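Local structure of chitin binding protein (Streptomyces lividans, 5FTZ) at residues D95-V100 against F121-Y126. The protein is a copper-dependent lytic polysaccharide monooxygenase of family AA10 that probably binds chitin and cleaves its chains oxidatively. Numbering follows the deposited sequence.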
loop_
_atom_site.group_PDB
_atom_site.type_symbol
_atom_site.label_atom_id
_atom_site.label_comp_id
_atom_site.label_asym_id
_atom_site.label_seq_id
_atom_site.Cartn_x
_atom_site.Cartn_y
_atom_site.Cartn_z
ATOM N N ASP A 95 -0.870 11.366 2.298
ATOM C CA ASP A 95 -0.527 12.778 2.155
ATOM C C ASP A 95 -0.808 13.566 3.432
ATOM O O ASP A 95 -1.383 13.064 4.407
ATOM C CB ASP A 95 -1.218 13.422 0.949
ATOM C CG ASP A 95 -2.654 13.652 1.129
ATOM O OD1 ASP A 95 -3.250 13.245 2.094
ATOM O OD2 ASP A 95 -3.226 14.325 0.230
ATOM N N PHE A 96 -0.300 14.782 3.400
ATOM C CA PHE A 96 -0.617 15.844 4.377
ATOM C C PHE A 96 -1.257 16.989 3.644
ATOM O O PHE A 96 -0.703 17.395 2.595
ATOM C CB PHE A 96 0.638 16.335 5.110
ATOM C CG PHE A 96 1.350 15.268 5.914
ATOM C CD1 PHE A 96 0.993 14.992 7.236
ATOM C CD2 PHE A 96 2.318 14.478 5.348
ATOM C CE1 PHE A 96 1.619 13.996 7.971
ATOM C CE2 PHE A 96 2.954 13.508 6.065
ATOM C CZ PHE A 96 2.592 13.251 7.376
ATOM N N LYS A 97 -2.336 17.534 4.158
ATOM C CA LYS A 97 -2.992 18.692 3.531
ATOM C C LYS A 97 -3.268 19.706 4.606
ATOM O O LYS A 97 -3.642 19.323 5.742
ATOM C CB LYS A 97 -4.290 18.353 2.852
ATOM C CG LYS A 97 -4.128 17.431 1.665
ATOM C CD LYS A 97 -5.460 17.060 1.087
ATOM C CE LYS A 97 -5.291 16.421 -0.281
ATOM N NZ LYS A 97 -6.173 15.271 -0.368
ATOM N N TYR A 98 -3.126 20.969 4.285
ATOM C CA TYR A 98 -3.319 22.047 5.232
ATOM C C TYR A 98 -4.283 23.061 4.648
ATOM O O TYR A 98 -4.109 23.485 3.501
ATOM C CB TYR A 98 -1.990 22.732 5.561
ATOM C CG TYR A 98 -0.979 21.833 6.155
ATOM C CD1 TYR A 98 -0.127 21.067 5.325
ATOM C CD2 TYR A 98 -0.822 21.696 7.528
ATOM C CE1 TYR A 98 0.818 20.201 5.853
ATOM C CE2 TYR A 98 0.127 20.836 8.083
ATOM C CZ TYR A 98 0.946 20.110 7.261
ATOM O OH TYR A 98 1.889 19.252 7.785
ATOM N N TYR A 99 -5.309 23.424 5.407
ATOM C CA TYR A 99 -6.422 24.279 4.988
ATOM C C TYR A 99 -6.461 25.468 5.917
ATOM O O TYR A 99 -6.053 25.360 7.070
ATOM C CB TYR A 99 -7.779 23.577 5.094
ATOM C CG TYR A 99 -7.908 22.259 4.341
ATOM C CD1 TYR A 99 -7.423 21.092 4.850
ATOM C CD2 TYR A 99 -8.485 22.217 3.100
ATOM C CE1 TYR A 99 -7.570 19.907 4.164
ATOM C CE2 TYR A 99 -8.643 20.992 2.409
ATOM C CZ TYR A 99 -8.182 19.880 2.951
ATOM O OH TYR A 99 -8.259 18.621 2.354
ATOM N N VAL A 100 -6.949 26.620 5.460
ATOM C CA VAL A 100 -7.140 27.764 6.289
ATOM C C VAL A 100 -8.617 28.251 6.205
ATOM O O VAL A 100 -9.276 28.044 5.166
ATOM C CB VAL A 100 -6.169 28.890 5.945
ATOM C CG1 VAL A 100 -6.465 29.452 4.579
ATOM C CG2 VAL A 100 -6.116 29.959 7.015
ATOM N N PHE A 121 -3.970 25.097 1.130
ATOM C CA PHE A 121 -2.910 26.021 0.750
ATOM C C PHE A 121 -1.544 25.343 0.622
ATOM O O PHE A 121 -0.613 25.941 0.080
ATOM C CB PHE A 121 -2.861 27.225 1.653
ATOM C CG PHE A 121 -2.420 26.943 3.080
ATOM C CD1 PHE A 121 -1.070 26.904 3.432
ATOM C CD2 PHE A 121 -3.363 26.705 4.083
ATOM C CE1 PHE A 121 -0.683 26.642 4.704
ATOM C CE2 PHE A 121 -2.946 26.472 5.390
ATOM C CZ PHE A 121 -1.623 26.407 5.675
ATOM N N PHE A 122 -1.413 24.137 1.154
ATOM C CA PHE A 122 -0.164 23.394 1.133
ATOM C C PHE A 122 -0.532 21.938 1.164
ATOM O O PHE A 122 -1.332 21.518 2.017
ATOM C CB PHE A 122 0.679 23.793 2.356
ATOM C CG PHE A 122 1.973 23.056 2.518
ATOM C CD1 PHE A 122 2.781 22.734 1.455
ATOM C CD2 PHE A 122 2.425 22.773 3.818
ATOM C CE1 PHE A 122 4.004 22.088 1.679
ATOM C CE2 PHE A 122 3.629 22.125 4.029
ATOM C CZ PHE A 122 4.424 21.797 2.948
ATOM N N THR A 123 0.032 21.161 0.239
ATOM C CA THR A 123 -0.202 19.711 0.161
ATOM C C THR A 123 1.121 19.016 0.030
ATOM O O THR A 123 1.938 19.485 -0.781
ATOM C CB THR A 123 -1.070 19.361 -1.089
ATOM O OG1 THR A 123 -2.325 20.059 -1.019
ATOM C CG2 THR A 123 -1.345 17.878 -1.205
ATOM N N VAL A 124 1.297 17.892 0.735
ATOM C CA VAL A 124 2.515 17.055 0.595
ATOM C C VAL A 124 2.101 15.635 0.257
ATOM O O VAL A 124 1.709 14.874 1.156
ATOM C CB VAL A 124 3.344 17.131 1.858
ATOM C CG1 VAL A 124 4.636 16.382 1.706
ATOM C CG2 VAL A 124 3.674 18.586 2.189
ATOM N N PRO A 125 2.155 15.260 -1.043
ATOM C CA PRO A 125 1.949 13.857 -1.390
ATOM C C PRO A 125 3.118 13.079 -0.769
ATOM O O PRO A 125 4.294 13.513 -0.882
ATOM C CB PRO A 125 2.001 13.860 -2.909
ATOM C CG PRO A 125 1.804 15.297 -3.325
ATOM C CD PRO A 125 2.437 16.091 -2.232
ATOM N N TYR A 126 2.848 11.930 -0.114
ATOM C CA TYR A 126 3.910 11.236 0.624
ATOM C C TYR A 126 4.217 9.825 0.118
ATOM O O TYR A 126 5.124 9.175 0.621
ATOM C CB TYR A 126 3.566 11.177 2.121
ATOM C CG TYR A 126 4.736 11.299 3.053
ATOM C CD1 TYR A 126 5.399 12.497 3.213
ATOM C CD2 TYR A 126 5.233 10.194 3.734
ATOM C CE1 TYR A 126 6.483 12.622 4.068
ATOM C CE2 TYR A 126 6.322 10.301 4.564
ATOM C CZ TYR A 126 6.962 11.525 4.702
ATOM O OH TYR A 126 8.083 11.622 5.543
#
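Phe96 and Val124 form a hydrogen-bonded antiparallel pair at the edge of one sheet of the immunoglobulin-like beta-sandwich characteristic of lytic polysaccharide monooxygenases. Val124 N gives a nearly straight bond of 2.8 Å to Phe96 O, and Phe96 N answers to Val124 O. The next such pair, Tyr98 with Phe122, keeps the bond from Tyr98 N to Phe122 O. The return bond is displaced to Phe121, whose N lies 2.9 Å from Tyr98 O but with a clearly bent N-H...O angle.

The face carrying Phe96, Tyr98, Phe122 and Val124 turns to strand 134-140, where Leu135 and His137 meet it, so large apolar side chains suit it. Tyr98 can be followed outward along its side chain. Its CB sits over a face of the Phe121 ring, 4.1 Å from the centroid, in a CH-pi contact. CG and CD1 run past Phe122 O, which lies in the plane of the tyrosine ring at its edge, 3.5 Å from CD1. CD1 also meets Phe122 CD2 at 3.4 Å, and CE1 is nearest CD2 and then CE2; the planes are 15° apart but slid so far that they barely overlap. The OH at the tip is hydrogen-bonded to His137 NE2 and Trp85 NE1, so the tyrosine's buried polar end is satisfied.

Phe121 reaches Tyr98 and Val100 because a chi1 of 68° tucks CG over its own backbone, flanked by N and C, and turns the ring back across strand 95-100. Cutting the ring back to an alanine here is likely to leave Tyr98 CB without its aromatic cover and to open a gap beside Val100. On the other face, Lys97 lays its aliphatic CG beside Thr123 CG2, while its NZ makes a salt bridge with Asp95 within the same strand. At the far end, the edge of Phe96 points at the face of Tyr126 in a T-shaped pair, planes at 88°, with Phe96 CE2 set toward the rim, 3.9 Å from Tyr126 CD1.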